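Local coordinates for protein beta-galactosidase (PDB 3TTY) that hydrolyses beta-galactosides, releasing galactose from their non-reducing ends, with an active site set in a TIM barrel of a trimeric enzyme, at residues A[111-121]-A[149-160]; A[639-647]-A[657-665]. All coordinates share one frame; numbering follows the deposited sequence.

Contact 1 of 2, residues A[111-121]-A[149-160]; sequences RHNSCPNSPTY and NEYGGYCYCDNC. With ZN (zinc ion), chain G; GLA (alpha-D-galactopyranose), chain H.
C115 from 111-121 and C155, C157 and C160 from 149-160 close around one zinc ion, a Cys4 site that ties two loops of the TIM barrel together. Thiolate sulfur suits zinc, and the four SG atoms bind at similar range, from 2.3 Å between the zinc ion and C160 SG to 2.5 Å between the zinc ion and C157 SG. This end is the tight one. N117 ND2 donates to C160 SG at 3.3 Å, almost straight (175°) and in its own amide plane, while C157 SG, at the N-cap of helix 158-172, accepts from C160 N; such N-H donors probably temper the negative charge on the sulfurs. P116 CD rests on C155 CB.

At the other end H112 meets the galactose pocket. Its CG stands anti to the carbonyl carbon (chi1 -56°), which lays the ring under the carbonyl oxygens of N149 and E150, with R111 CD against the opposite face. N149 ND2 donates to H112 NE2 at 2.9 Å and also to galactose O2, its amide turned 47° from the ring, and N149 OD1 accepts a hydrogen bond from N252 ND2. With H112 replaced by an alanine, N149 ND2 would probably lose its ring acceptor, and R111 CD the face it lies against. R111 NH2 reaches galactose O4 at 2.7 Å.

Between these ends the fit is looser: water 1 joins H112 O to G152 N, and water 2 links the hydroxyls of Y121 and Y151. Toward solvent, exposed P119 only brushes N159. The loops lead into helices 119-135 and 158-172, and helix 215-243 packs against P116 and N117.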
ATOM      1  N   ARG A 111       6.953  16.388  16.249  1.00 13.84           N
ATOM      2  CA  ARG A 111       6.311  17.397  17.082  1.00 17.25           C
ATOM      3  C   ARG A 111       4.843  17.007  17.287  1.00 18.04           C
ATOM      4  O   ARG A 111       4.397  15.990  16.745  1.00 14.91           O
ATOM      5  CB  ARG A 111       6.394  18.751  16.381  1.00 19.45           C
ATOM      6  CG  ARG A 111       5.768  18.729  14.996  1.00 17.28           C
ATOM      7  CD  ARG A 111       5.489  20.130  14.473  1.00 21.41           C
ATOM      8  NE  ARG A 111       4.773  20.088  13.198  1.00 20.33           N
ATOM      9  CZ  ARG A 111       4.501  21.156  12.452  1.00 18.96           C
ATOM     10  NH1 ARG A 111       4.875  22.367  12.851  1.00 16.66           N
ATOM     11  NH2 ARG A 111       3.837  21.012  11.312  1.00 16.19           N
ATOM     12  N   HIS A 112       4.098  17.815  18.048  1.00 17.96           N
ATOM     13  CA  HIS A 112       2.645  17.632  18.230  1.00 18.43           C
ATOM     14  C   HIS A 112       2.272  16.241  18.727  1.00 18.30           C
ATOM     15  O   HIS A 112       1.173  15.766  18.457  1.00 17.00           O
ATOM     16  CB  HIS A 112       1.884  17.840  16.913  1.00 19.46           C
ATOM     17  CG  HIS A 112       2.134  19.161  16.260  1.00 18.38           C
ATOM     18  ND1 HIS A 112       1.828  19.395  14.938  1.00 20.96           N
ATOM     19  CD2 HIS A 112       2.673  20.309  16.731  1.00 17.59           C
ATOM     20  CE1 HIS A 112       2.154  20.637  14.626  1.00 18.18           C
ATOM     21  NE2 HIS A 112       2.676  21.212  15.695  1.00 18.65           N
ATOM     22  N   ASN A 113       3.180  15.591  19.444  1.00 16.01           N
ATOM     23  CA  ASN A 113       3.009  14.181  19.744  1.00 15.53           C
ATOM     24  C   ASN A 113       3.304  13.833  21.216  1.00 16.82           C
ATOM     25  O   ASN A 113       3.768  12.734  21.514  1.00 17.62           O
ATOM     26  CB  ASN A 113       3.877  13.338  18.786  1.00 15.63           C
ATOM     27  CG  ASN A 113       5.352  13.757  18.814  1.00 20.79           C
ATOM     28  OD1 ASN A 113       5.768  14.530  19.688  1.00 15.01           O
ATOM     29  ND2 ASN A 113       6.148  13.239  17.867  1.00 14.65           N
ATOM     30  N   SER A 114       3.043  14.762  22.136  1.00 16.90           N
ATOM     31  CA  SER A 114       3.159  14.442  23.559  1.00 15.93           C
ATOM     32  C   SER A 114       1.922  13.672  24.031  1.00 17.38           C
ATOM     33  O   SER A 114       0.806  13.972  23.625  1.00 17.17           O
ATOM     34  CB  SER A 114       3.345  15.706  24.404  1.00 18.80           C
ATOM     35  OG  SER A 114       4.580  16.349  24.112  1.00 19.68           O
ATOM     36  N   CYS A 115       2.104  12.663  24.873  1.00 18.92           N
ATOM     37  CA  CYS A 115       0.937  11.943  25.365  1.00 15.85           C
ATOM     38  C   CYS A 115       0.091  12.908  26.188  1.00 17.13           C
ATOM     39  O   CYS A 115       0.582  13.501  27.147  1.00 15.57           O
ATOM     40  CB  CYS A 115       1.332  10.721  26.198  1.00 18.14           C
ATOM     41  SG  CYS A 115      -0.018  10.129  27.245  1.00 16.05           S
ATOM     42  N   PRO A 116      -1.184  13.077  25.809  1.00 17.71           N
ATOM     43  CA  PRO A 116      -2.050  14.060  26.468  1.00 17.43           C
ATOM     44  C   PRO A 116      -2.437  13.603  27.873  1.00 16.54           C
ATOM     45  O   PRO A 116      -2.978  14.379  28.645  1.00 20.89           O
ATOM     46  CB  PRO A 116      -3.281  14.099  25.563  1.00 15.19           C
ATOM     47  CG  PRO A 116      -3.340  12.736  24.984  1.00 19.57           C
ATOM     48  CD  PRO A 116      -1.913  12.293  24.796  1.00 16.29           C
ATOM     49  N   ASN A 117      -2.153  12.351  28.200  1.00 16.30           N
ATOM     50  CA  ASN A 117      -2.423  11.853  29.536  1.00 20.19           C
ATOM     51  C   ASN A 117      -1.150  11.665  30.340  1.00 17.86           C
ATOM     52  O   ASN A 117      -1.122  10.902  31.299  1.00 19.74           O
ATOM     53  CB  ASN A 117      -3.238  10.561  29.478  1.00 18.19           C
ATOM     54  CG  ASN A 117      -4.704  10.828  29.235  1.00 20.72           C
ATOM     55  OD1 ASN A 117      -5.338  11.563  29.995  1.00 21.36           O
ATOM     56  ND2 ASN A 117      -5.245  10.276  28.150  1.00 15.38           N
ATOM     57  N   SER A 118      -0.105  12.388  29.949  1.00 19.80           N
ATOM     58  CA  SER A 118       1.212  12.259  30.567  1.00 14.41           C
ATOM     59  C   SER A 118       1.397  13.177  31.776  1.00 17.15           C
ATOM     60  O   SER A 118       1.229  14.388  31.683  1.00 17.50           O
ATOM     61  CB  SER A 118       2.300  12.528  29.527  1.00 14.72           C
ATOM     62  OG  SER A 118       3.532  12.850  30.141  1.00 14.08           O
ATOM     63  N   PRO A 119       1.760  12.595  32.928  1.00 18.96           N
ATOM     64  CA  PRO A 119       1.962  13.433  34.113  1.00 17.99           C
ATOM     65  C   PRO A 119       3.133  14.400  33.924  1.00 16.26           C
ATOM     66  O   PRO A 119       3.098  15.536  34.401  1.00 17.24           O
ATOM     67  CB  PRO A 119       2.279  12.416  35.226  1.00 17.08           C
ATOM     68  CG  PRO A 119       1.845  11.088  34.693  1.00 24.46           C
ATOM     69  CD  PRO A 119       1.962  11.160  33.204  1.00 18.91           C
ATOM     70  N   THR A 120       4.175  13.957  33.242  1.00 15.50           N
ATOM     71  CA  THR A 120       5.318  14.831  33.019  1.00 16.13           C
ATOM     72  C   THR A 120       4.960  16.001  32.116  1.00 15.38           C
ATOM     73  O   THR A 120       5.204  17.153  32.457  1.00 17.80           O
ATOM     74  CB  THR A 120       6.507  14.074  32.456  1.00 16.00           C
ATOM     75  OG1 THR A 120       6.960  13.150  33.448  1.00 16.22           O
ATOM     76  CG2 THR A 120       7.630  15.043  32.090  1.00 11.89           C
ATOM     77  N   TYR A 121       4.350  15.701  30.979  1.00 15.69           N
ATOM     78  CA  TYR A 121       3.947  16.735  30.038  1.00 15.33           C
ATOM     79  C   TYR A 121       2.999  17.765  30.667  1.00 17.56           C
ATOM     80  O   TYR A 121       3.153  18.969  30.469  1.00 16.26           O
ATOM     81  CB  TYR A 121       3.294  16.105  28.813  1.00 11.29           C
ATOM     82  CG  TYR A 121       2.763  17.122  27.836  1.00 14.19           C
ATOM     83  CD1 TYR A 121       3.622  17.869  27.055  1.00 13.70           C
ATOM     84  CD2 TYR A 121       1.400  17.330  27.692  1.00 16.96           C
ATOM     85  CE1 TYR A 121       3.146  18.795  26.157  1.00 20.13           C
ATOM     86  CE2 TYR A 121       0.913  18.268  26.800  1.00 21.20           C
ATOM     87  CZ  TYR A 121       1.791  18.999  26.041  1.00 19.29           C
ATOM     88  OH  TYR A 121       1.318  19.933  25.152  1.00 22.36           O
ATOM     89  N   ASN A 149       0.538  24.100  19.672  1.00 18.10           N
ATOM     90  CA  ASN A 149       0.442  24.247  18.230  1.00 15.30           C
ATOM     91  C   ASN A 149      -0.202  22.997  17.638  1.00 16.21           C
ATOM     92  O   ASN A 149       0.225  21.877  17.935  1.00 16.24           O
ATOM     93  CB  ASN A 149       1.817  24.459  17.597  1.00 11.84           C
ATOM     94  CG  ASN A 149       1.717  24.899  16.145  1.00 16.00           C
ATOM     95  OD1 ASN A 149       1.230  25.988  15.853  1.00 15.17           O
ATOM     96  ND2 ASN A 149       2.164  24.050  15.230  1.00 18.55           N
ATOM     97  N   GLU A 150      -1.220  23.198  16.807  1.00 12.86           N
ATOM     98  CA  GLU A 150      -1.964  22.100  16.176  1.00 18.17           C
ATOM     99  C   GLU A 150      -2.037  20.798  17.009  1.00 19.11           C
ATOM    100  O   GLU A 150      -1.421  19.788  16.659  1.00 18.48           O
ATOM    101  CB  GLU A 150      -1.416  21.801  14.768  1.00 16.33           C
ATOM    102  CG  GLU A 150      -1.539  22.948  13.777  1.00 16.76           C
ATOM    103  CD  GLU A 150      -1.408  22.498  12.319  1.00 22.41           C
ATOM    104  OE1 GLU A 150      -0.755  21.456  12.052  1.00 22.09           O
ATOM    105  OE2 GLU A 150      -1.972  23.187  11.437  1.00 18.78           O
ATOM    106  N   TYR A 151      -2.776  20.833  18.113  1.00 16.70           N
ATOM    107  CA  TYR A 151      -3.113  19.614  18.844  1.00 16.87           C
ATOM    108  C   TYR A 151      -3.668  18.528  17.902  1.00 18.12           C
ATOM    109  O   TYR A 151      -4.460  18.810  17.005  1.00 16.11           O
ATOM    110  CB  TYR A 151      -4.166  19.925  19.894  1.00 17.94           C
ATOM    111  CG  TYR A 151      -3.685  20.645  21.134  1.00 14.19           C
ATOM    112  CD1 TYR A 151      -2.908  19.994  22.069  1.00 15.01           C
ATOM    113  CD2 TYR A 151      -4.060  21.963  21.392  1.00 14.76           C
ATOM    114  CE1 TYR A 151      -2.492  20.626  23.217  1.00 14.92           C
ATOM    115  CE2 TYR A 151      -3.656  22.612  22.554  1.00 14.06           C
ATOM    116  CZ  TYR A 151      -2.874  21.928  23.462  1.00 15.96           C
ATOM    117  OH  TYR A 151      -2.454  22.536  24.621  1.00 17.10           O
ATOM    118  N   GLY A 152      -3.258  17.279  18.096  1.00 20.65           N
ATOM    119  CA  GLY A 152      -3.740  16.227  17.216  1.00 18.68           C
ATOM    120  C   GLY A 152      -3.025  14.903  17.343  1.00 19.32           C
ATOM    121  O   GLY A 152      -2.042  14.790  18.075  1.00 19.63           O
ATOM    122  N   GLY A 153      -3.528  13.896  16.627  1.00 17.49           N
ATOM    123  CA  GLY A 153      -2.999  12.548  16.718  1.00 14.75           C
ATOM    124  C   GLY A 153      -3.513  11.816  17.950  1.00 18.77           C
ATOM    125  O   GLY A 153      -3.830  12.431  18.965  1.00 17.66           O
ATOM    126  N   TYR A 154      -3.586  10.492  17.867  1.00 21.72           N
ATOM    127  CA  TYR A 154      -4.045   9.691  18.992  1.00 16.38           C
ATOM    128  C   TYR A 154      -2.883   8.969  19.640  1.00 20.35           C
ATOM    129  O   TYR A 154      -1.858   8.736  19.000  1.00 20.82           O
ATOM    130  CB  TYR A 154      -5.074   8.664  18.543  1.00 15.37           C
ATOM    131  CG  TYR A 154      -6.347   9.268  18.057  1.00 16.38           C
ATOM    132  CD1 TYR A 154      -6.811  10.463  18.578  1.00 15.35           C
ATOM    133  CD2 TYR A 154      -7.092   8.650  17.065  1.00 20.32           C
ATOM    134  CE1 TYR A 154      -7.985  11.022  18.129  1.00 14.90           C
ATOM    135  CE2 TYR A 154      -8.265   9.206  16.607  1.00 18.38           C
ATOM    136  CZ  TYR A 154      -8.705  10.396  17.142  1.00 18.39           C
ATOM    137  OH  TYR A 154      -9.884  10.956  16.689  1.00 18.43           O
ATOM    138  N   CYS A 155      -3.050   8.637  20.919  1.00 16.74           N
ATOM    139  CA  CYS A 155      -2.073   7.869  21.664  1.00 13.20           C
ATOM    140  C   CYS A 155      -2.757   6.617  22.214  1.00 15.99           C
ATOM    141  O   CYS A 155      -3.945   6.647  22.543  1.00 14.75           O
ATOM    142  CB  CYS A 155      -1.506   8.697  22.807  1.00 15.08           C
ATOM    143  SG  CYS A 155      -0.263   7.817  23.801  1.00 16.66           S
ATOM    144  N   TYR A 156      -1.998   5.527  22.311  1.00 17.27           N
ATOM    145  CA  TYR A 156      -2.519   4.243  22.759  1.00 13.21           C
ATOM    146  C   TYR A 156      -1.655   3.657  23.858  1.00 14.46           C
ATOM    147  O   TYR A 156      -1.626   2.443  24.032  1.00 15.59           O
ATOM    148  CB  TYR A 156      -2.601   3.272  21.581  1.00 13.58           C
ATOM    149  CG  TYR A 156      -3.443   3.805  20.436  1.00 14.98           C
ATOM    150  CD1 TYR A 156      -4.820   3.580  20.394  1.00 12.02           C
ATOM    151  CD2 TYR A 156      -2.865   4.548  19.403  1.00 14.22           C
ATOM    152  CE1 TYR A 156      -5.592   4.058  19.358  1.00 11.42           C
ATOM    153  CE2 TYR A 156      -3.630   5.034  18.353  1.00 13.25           C
ATOM    154  CZ  TYR A 156      -4.992   4.787  18.340  1.00 12.09           C
ATOM    155  OH  TYR A 156      -5.759   5.267  17.321  1.00 15.13           O
ATOM    156  N   CYS A 157      -0.959   4.518  24.606  1.00 12.40           N
ATOM    157  CA  CYS A 157      -0.049   4.051  25.659  1.00 15.30           C
ATOM    158  C   CYS A 157      -0.809   3.539  26.897  1.00 18.12           C
ATOM    159  O   CYS A 157      -2.032   3.631  26.986  1.00 16.45           O
ATOM    160  CB  CYS A 157       0.947   5.156  26.067  1.00 17.68           C
ATOM    161  SG  CYS A 157       0.272   6.425  27.216  1.00 17.16           S
ATOM    162  N   ASP A 158      -0.073   3.002  27.854  1.00 16.01           N
ATOM    163  CA  ASP A 158      -0.670   2.542  29.103  1.00 20.26           C
ATOM    164  C   ASP A 158      -1.471   3.585  29.882  1.00 19.82           C
ATOM    165  O   ASP A 158      -2.529   3.281  30.436  1.00 18.83           O
ATOM    166  CB  ASP A 158       0.408   1.982  30.006  1.00 18.76           C
ATOM    167  CG  ASP A 158       0.205   0.536  30.268  1.00 39.48           C
ATOM    168  OD1 ASP A 158       0.608  -0.271  29.393  1.00 40.66           O
ATOM    169  OD2 ASP A 158      -0.397   0.218  31.324  1.00 44.04           O
ATOM    170  N   ASN A 159      -0.955   4.806  29.947  1.00 15.10           N
ATOM    171  CA  ASN A 159      -1.640   5.871  30.659  1.00 16.44           C
ATOM    172  C   ASN A 159      -2.957   6.266  30.001  1.00 17.64           C
ATOM    173  O   ASN A 159      -3.959   6.503  30.687  1.00 18.03           O
ATOM    174  CB  ASN A 159      -0.705   7.069  30.865  1.00 15.99           C
ATOM    175  CG  ASN A 159       0.395   6.762  31.870  1.00 21.73           C
ATOM    176  OD1 ASN A 159       0.217   5.912  32.747  1.00 26.56           O
ATOM    177  ND2 ASN A 159       1.531   7.425  31.742  1.00 16.38           N
ATOM    178  N   CYS A 160      -2.962   6.327  28.673  1.00 15.74           N
ATOM    179  CA  CYS A 160      -4.194   6.606  27.963  1.00 13.39           C
ATOM    180  C   CYS A 160      -5.158   5.459  28.184  1.00 16.03           C
ATOM    181  O   CYS A 160      -6.344   5.676  28.379  1.00 16.18           O
ATOM    182  CB  CYS A 160      -3.948   6.839  26.471  1.00 11.80           C
ATOM    183  SG  CYS A 160      -3.283   8.482  26.119  1.00 16.93           S
TER
HETATM  184 ZN    ZN G 676      -0.990   8.247  26.024  1.00 17.89          ZN
HETATM  185  C1  GLA H 677       0.996  23.858  10.171  1.00 24.02           C
HETATM  186  C2  GLA H 677       1.867  24.225  11.398  1.00 19.21           C
HETATM  187  C3  GLA H 677       3.003  25.205  11.056  1.00 19.40           C
HETATM  188  C4  GLA H 677       3.713  24.678   9.819  1.00 19.50           C
HETATM  189  C5  GLA H 677       2.692  24.454   8.699  1.00 21.87           C
HETATM  190  C6  GLA H 677       3.442  23.998   7.442  1.00 18.83           C
HETATM  191  O1  GLA H 677       0.141  24.907   9.680  1.00 25.40           O
HETATM  192  O2  GLA H 677       1.064  24.790  12.422  1.00 19.74           O
HETATM  193  O3  GLA H 677       3.962  25.309  12.123  1.00 16.09           O
HETATM  194  O4  GLA H 677       4.292  23.433  10.188  1.00 18.67           O
HETATM  195  O5  GLA H 677       1.794  23.408   9.085  1.00 21.74           O
HETATM  196  O6  GLA H 677       2.606  24.149   6.287  1.00 19.98           O
HETATM  197  O   HOH W   1      -0.664  17.170  19.827  1.00 22.33           O
HETATM  198  O   HOH W   2      -0.536  21.337  26.325  1.00 16.94           O

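Contact 2 of 2, residues A[639-647]-A[657-665]; sequences EMTFDAGAS and TISGQATIP
A644 N gives its hydrogen to G660 O at 2.7 Å, the shortest polar bond between 639-647 and 657-665, meeting the oxygen from above the carbonyl plane. It lies where a two-stranded antiparallel ribbon of the C-terminal domain, strands 640-643 and 661-664, runs out into loops. G660 N donates to G645 O at 2.8 Å. Glycine suits both places: G660 has a positive phi, and at G645 a CB would jam against the preceding carbonyl oxygen.

Within the ribbon, M640 with I664 and F642 with A662 form hydrogen-bonded pairs, each joined by two N-H...O bonds, whereas T641 with T663 and D643 with Q661 are non-hydrogen-bonded pairs. The strand directions are 150° apart. Exposed T641, T663, D643 and Q661 share one face, where beta-branched threonines suit an extended strand and all four polar side chains suit water.

The other carries the apolar residues. F642 has its CG between the backbone N and the carbonyl carbon (chi1 65°), swinging the ring across toward the partner strand; A662 CB lies over one ring face, and I664 CB comes to the edge, 4.1 Å from F642 CE1. The small A662 side chain lets the ring lie close. V632 and M670, from strands 627-634 and 669-674, also pack on F642 and I664, so this face turns inward. A644 CB presses on I658 CG2 at 3.4 Å, tighter than usual. D643 closes the strand with an Asx turn, its OD1 accepting from G645 N at 3.0 Å from above the carboxylate plane.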
ATOM      1  N   GLU A 639     -10.526  37.760 -16.995  1.00 33.90           N
ATOM      2  CA  GLU A 639     -11.433  38.835 -16.600  1.00 37.01           C
ATOM      3  C   GLU A 639     -12.894  38.400 -16.749  1.00 36.71           C
ATOM      4  O   GLU A 639     -13.244  37.664 -17.677  1.00 36.75           O
ATOM      5  CB  GLU A 639     -11.170  40.058 -17.477  1.00 37.79           C
ATOM      6  CG  GLU A 639     -11.894  41.314 -17.055  1.00 40.28           C
ATOM      7  CD  GLU A 639     -11.595  42.475 -17.988  1.00 55.89           C
ATOM      8  OE1 GLU A 639     -10.806  43.373 -17.600  1.00 52.13           O
ATOM      9  OE2 GLU A 639     -12.146  42.479 -19.115  1.00 48.36           O
ATOM     10  N   MET A 640     -13.752  38.869 -15.848  1.00 33.50           N
ATOM     11  CA  MET A 640     -15.146  38.442 -15.839  1.00 33.59           C
ATOM     12  C   MET A 640     -16.068  39.627 -15.582  1.00 33.32           C
ATOM     13  O   MET A 640     -15.686  40.576 -14.896  1.00 34.71           O
ATOM     14  CB  MET A 640     -15.351  37.370 -14.763  1.00 32.44           C
ATOM     15  CG  MET A 640     -16.163  36.167 -15.208  1.00 31.68           C
ATOM     16  SD  MET A 640     -15.291  35.063 -16.321  1.00 36.35           S
ATOM     17  CE  MET A 640     -16.566  33.856 -16.666  1.00 48.71           C
ATOM     18  N   THR A 641     -17.281  39.573 -16.125  1.00 31.26           N
ATOM     19  CA  THR A 641     -18.248  40.657 -15.935  1.00 32.17           C
ATOM     20  C   THR A 641     -19.554  40.173 -15.307  1.00 29.71           C
ATOM     21  O   THR A 641     -19.967  39.034 -15.494  1.00 32.75           O
ATOM     22  CB  THR A 641     -18.542  41.420 -17.260  1.00 38.70           C
ATOM     23  OG1 THR A 641     -19.370  40.623 -18.111  1.00 41.55           O
ATOM     24  CG2 THR A 641     -17.248  41.730 -17.998  1.00 40.52           C
ATOM     25  N   PHE A 642     -20.202  41.045 -14.547  1.00 33.42           N
ATOM     26  CA  PHE A 642     -21.415  40.662 -13.846  1.00 36.50           C
ATOM     27  C   PHE A 642     -22.239  41.890 -13.518  1.00 39.62           C
ATOM     28  O   PHE A 642     -21.701  42.988 -13.379  1.00 33.24           O
ATOM     29  CB  PHE A 642     -21.068  39.914 -12.549  1.00 37.05           C
ATOM     30  CG  PHE A 642     -20.336  40.759 -11.530  1.00 32.52           C
ATOM     31  CD1 PHE A 642     -18.953  40.892 -11.579  1.00 31.12           C
ATOM     32  CD2 PHE A 642     -21.030  41.421 -10.524  1.00 30.24           C
ATOM     33  CE1 PHE A 642     -18.278  41.673 -10.642  1.00 31.60           C
ATOM     34  CE2 PHE A 642     -20.357  42.198  -9.573  1.00 27.11           C
ATOM     35  CZ  PHE A 642     -18.983  42.324  -9.634  1.00 28.31           C
ATOM     36  N   ASP A 643     -23.548  41.698 -13.390  1.00 42.65           N
ATOM     37  CA  ASP A 643     -24.430  42.769 -12.959  1.00 38.55           C
ATOM     38  C   ASP A 643     -24.266  42.926 -11.456  1.00 42.04           C
ATOM     39  O   ASP A 643     -24.511  41.990 -10.692  1.00 44.32           O
ATOM     40  CB  ASP A 643     -25.882  42.459 -13.341  1.00 38.90           C
ATOM     41  CG  ASP A 643     -26.848  43.580 -12.972  1.00 44.90           C
ATOM     42  OD1 ASP A 643     -26.407  44.695 -12.616  1.00 43.31           O
ATOM     43  OD2 ASP A 643     -28.071  43.343 -13.050  1.00 58.01           O
ATOM     44  N   ALA A 644     -23.831  44.104 -11.033  1.00 40.90           N
ATOM     45  CA  ALA A 644     -23.539  44.333  -9.631  1.00 37.04           C
ATOM     46  C   ALA A 644     -24.762  44.875  -8.919  1.00 41.38           C
ATOM     47  O   ALA A 644     -24.706  45.202  -7.734  1.00 46.24           O
ATOM     48  CB  ALA A 644     -22.363  45.289  -9.484  1.00 31.93           C
ATOM     49  N   GLY A 645     -25.873  44.962  -9.644  1.00 48.75           N
ATOM     50  CA  GLY A 645     -27.077  45.578  -9.112  1.00 48.22           C
ATOM     51  C   GLY A 645     -27.027  47.088  -9.257  1.00 51.84           C
ATOM     52  O   GLY A 645     -25.962  47.661  -9.496  1.00 50.78           O
ATOM     53  N   ALA A 646     -28.173  47.741  -9.101  1.00 55.73           N
ATOM     54  CA  ALA A 646     -28.262  49.174  -9.371  1.00 57.83           C
ATOM     55  C   ALA A 646     -27.994  50.058  -8.153  1.00 60.93           C
ATOM     56  O   ALA A 646     -28.050  51.283  -8.257  1.00 65.08           O
ATOM     57  CB  ALA A 646     -29.618  49.513  -9.984  1.00 64.96           C
ATOM     58  N   SER A 647     -27.692  49.445  -7.010  1.00 60.62           N
ATOM     59  CA  SER A 647     -27.548  50.186  -5.750  1.00 62.72           C
ATOM     60  C   SER A 647     -26.390  51.183  -5.725  1.00 64.07           C
ATOM     61  O   SER A 647     -25.467  51.115  -6.541  1.00 59.58           O
ATOM     62  CB  SER A 647     -27.400  49.227  -4.557  1.00 62.68           C
ATOM     63  OG  SER A 647     -28.641  48.647  -4.200  1.00 69.31           O
ATOM     64  N   THR A 657     -17.076  53.780  -7.425  1.00 42.36           N
ATOM     65  CA  THR A 657     -18.499  53.534  -7.287  1.00 37.42           C
ATOM     66  C   THR A 657     -18.925  52.534  -8.350  1.00 42.20           C
ATOM     67  O   THR A 657     -18.636  52.710  -9.530  1.00 47.78           O
ATOM     68  CB  THR A 657     -19.305  54.831  -7.450  1.00 43.49           C
ATOM     69  OG1 THR A 657     -18.857  55.796  -6.488  1.00 39.15           O
ATOM     70  CG2 THR A 657     -20.790  54.569  -7.249  1.00 38.34           C
ATOM     71  N   ILE A 658     -19.601  51.475  -7.924  1.00 42.86           N
ATOM     72  CA  ILE A 658     -19.977  50.404  -8.836  1.00 44.98           C
ATOM     73  C   ILE A 658     -21.497  50.302  -8.979  1.00 45.65           C
ATOM     74  O   ILE A 658     -22.225  50.378  -7.992  1.00 44.43           O
ATOM     75  CB  ILE A 658     -19.381  49.052  -8.386  1.00 36.07           C
ATOM     76  CG1 ILE A 658     -18.029  48.802  -9.061  1.00 46.30           C
ATOM     77  CG2 ILE A 658     -20.302  47.920  -8.747  1.00 40.82           C
ATOM     78  CD1 ILE A 658     -16.879  49.610  -8.497  1.00 45.12           C
ATOM     79  N   SER A 659     -21.970  50.141 -10.214  1.00 43.38           N
ATOM     80  CA  SER A 659     -23.402  50.071 -10.481  1.00 44.32           C
ATOM     81  C   SER A 659     -23.664  49.349 -11.792  1.00 44.97           C
ATOM     82  O   SER A 659     -22.965  49.561 -12.781  1.00 44.51           O
ATOM     83  CB  SER A 659     -24.011  51.473 -10.533  1.00 43.64           C
ATOM     84  OG  SER A 659     -25.421  51.418 -10.416  1.00 50.13           O
ATOM     85  N   GLY A 660     -24.675  48.493 -11.796  1.00 46.10           N
ATOM     86  CA  GLY A 660     -24.993  47.720 -12.982  1.00 48.38           C
ATOM     87  C   GLY A 660     -23.828  46.856 -13.418  1.00 43.53           C
ATOM     88  O   GLY A 660     -23.207  46.176 -12.605  1.00 43.04           O
ATOM     89  N   GLN A 661     -23.524  46.879 -14.708  1.00 43.46           N
ATOM     90  CA  GLN A 661     -22.450  46.053 -15.238  1.00 43.01           C
ATOM     91  C   GLN A 661     -21.087  46.422 -14.653  1.00 44.24           C
ATOM     92  O   GLN A 661     -20.690  47.585 -14.666  1.00 41.72           O
ATOM     93  CB  GLN A 661     -22.421  46.153 -16.756  1.00 44.75           C
ATOM     94  CG  GLN A 661     -23.652  45.574 -17.418  1.00 53.62           C
ATOM     95  CD  GLN A 661     -23.487  44.110 -17.760  1.00 53.69           C
ATOM     96  OE1 GLN A 661     -22.744  43.756 -18.680  1.00 57.81           O
ATOM     97  NE2 GLN A 661     -24.179  43.249 -17.024  1.00 48.24           N
ATOM     98  N   ALA A 662     -20.384  45.423 -14.125  1.00 39.64           N
ATOM     99  CA  ALA A 662     -19.033  45.625 -13.614  1.00 35.90           C
ATOM    100  C   ALA A 662     -18.131  44.498 -14.066  1.00 36.45           C
ATOM    101  O   ALA A 662     -18.576  43.361 -14.255  1.00 31.52           O
ATOM    102  CB  ALA A 662     -19.029  45.726 -12.102  1.00 33.13           C
ATOM    103  N   THR A 663     -16.859  44.824 -14.267  1.00 37.43           N
ATOM    104  CA  THR A 663     -15.868  43.801 -14.557  1.00 35.61           C
ATOM    105  C   THR A 663     -14.946  43.626 -13.362  1.00 30.69           C
ATOM    106  O   THR A 663     -14.787  44.524 -12.529  1.00 38.07           O
ATOM    107  CB  THR A 663     -15.043  44.108 -15.821  1.00 36.86           C
ATOM    108  OG1 THR A 663     -14.211  45.248 -15.580  1.00 43.22           O
ATOM    109  CG2 THR A 663     -15.958  44.385 -17.007  1.00 33.70           C
ATOM    110  N   ILE A 664     -14.360  42.444 -13.283  1.00 33.70           N
ATOM    111  CA  ILE A 664     -13.472  42.088 -12.200  1.00 35.30           C
ATOM    112  C   ILE A 664     -12.350  41.304 -12.851  1.00 31.36           C
ATOM    113  O   ILE A 664     -12.597  40.387 -13.632  1.00 33.87           O
ATOM    114  CB  ILE A 664     -14.208  41.241 -11.133  1.00 30.32           C
ATOM    115  CG1 ILE A 664     -13.327  41.028  -9.896  1.00 29.42           C
ATOM    116  CG2 ILE A 664     -14.688  39.922 -11.733  1.00 28.34           C
ATOM    117  CD1 ILE A 664     -14.001  40.198  -8.780  1.00 28.28           C
ATOM    118  N   PRO A 665     -11.107  41.692 -12.567  1.00 30.73           N
ATOM    119  CA  PRO A 665      -9.963  41.087 -13.255  1.00 29.31           C
ATOM    120  C   PRO A 665      -9.782  39.630 -12.865  1.00 32.92           C
ATOM    121  O   PRO A 665     -10.348  39.188 -11.862  1.00 28.30           O
ATOM    122  CB  PRO A 665      -8.767  41.912 -12.749  1.00 29.88           C
ATOM    123  CG  PRO A 665      -9.348  43.143 -12.111  1.00 31.20           C
ATOM    124  CD  PRO A 665     -10.706  42.745 -11.617  1.00 30.98           C
TER

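The two contacts stand on opposite sides of the chain's centre, with their own centres about 52 Å apart and nearest atoms about 29 Å apart, and share no strand or helix. Contact 1 is largely buried and joins irregular loops of the barrel domain; with no direct main-chain hydrogen bond between the segments, side chains, zinc, waters and bound sugar do the joining. Contact 2 is partly exposed and belongs to the C-terminal domain, where main-chain bonds set the register and the face with F642, A662 and I664 is turned inward, while T641, D643, Q661 and T663 are exposed. Polar side chains thus serve a metal and a ligand in contact 1 but mostly face solvent in contact 2.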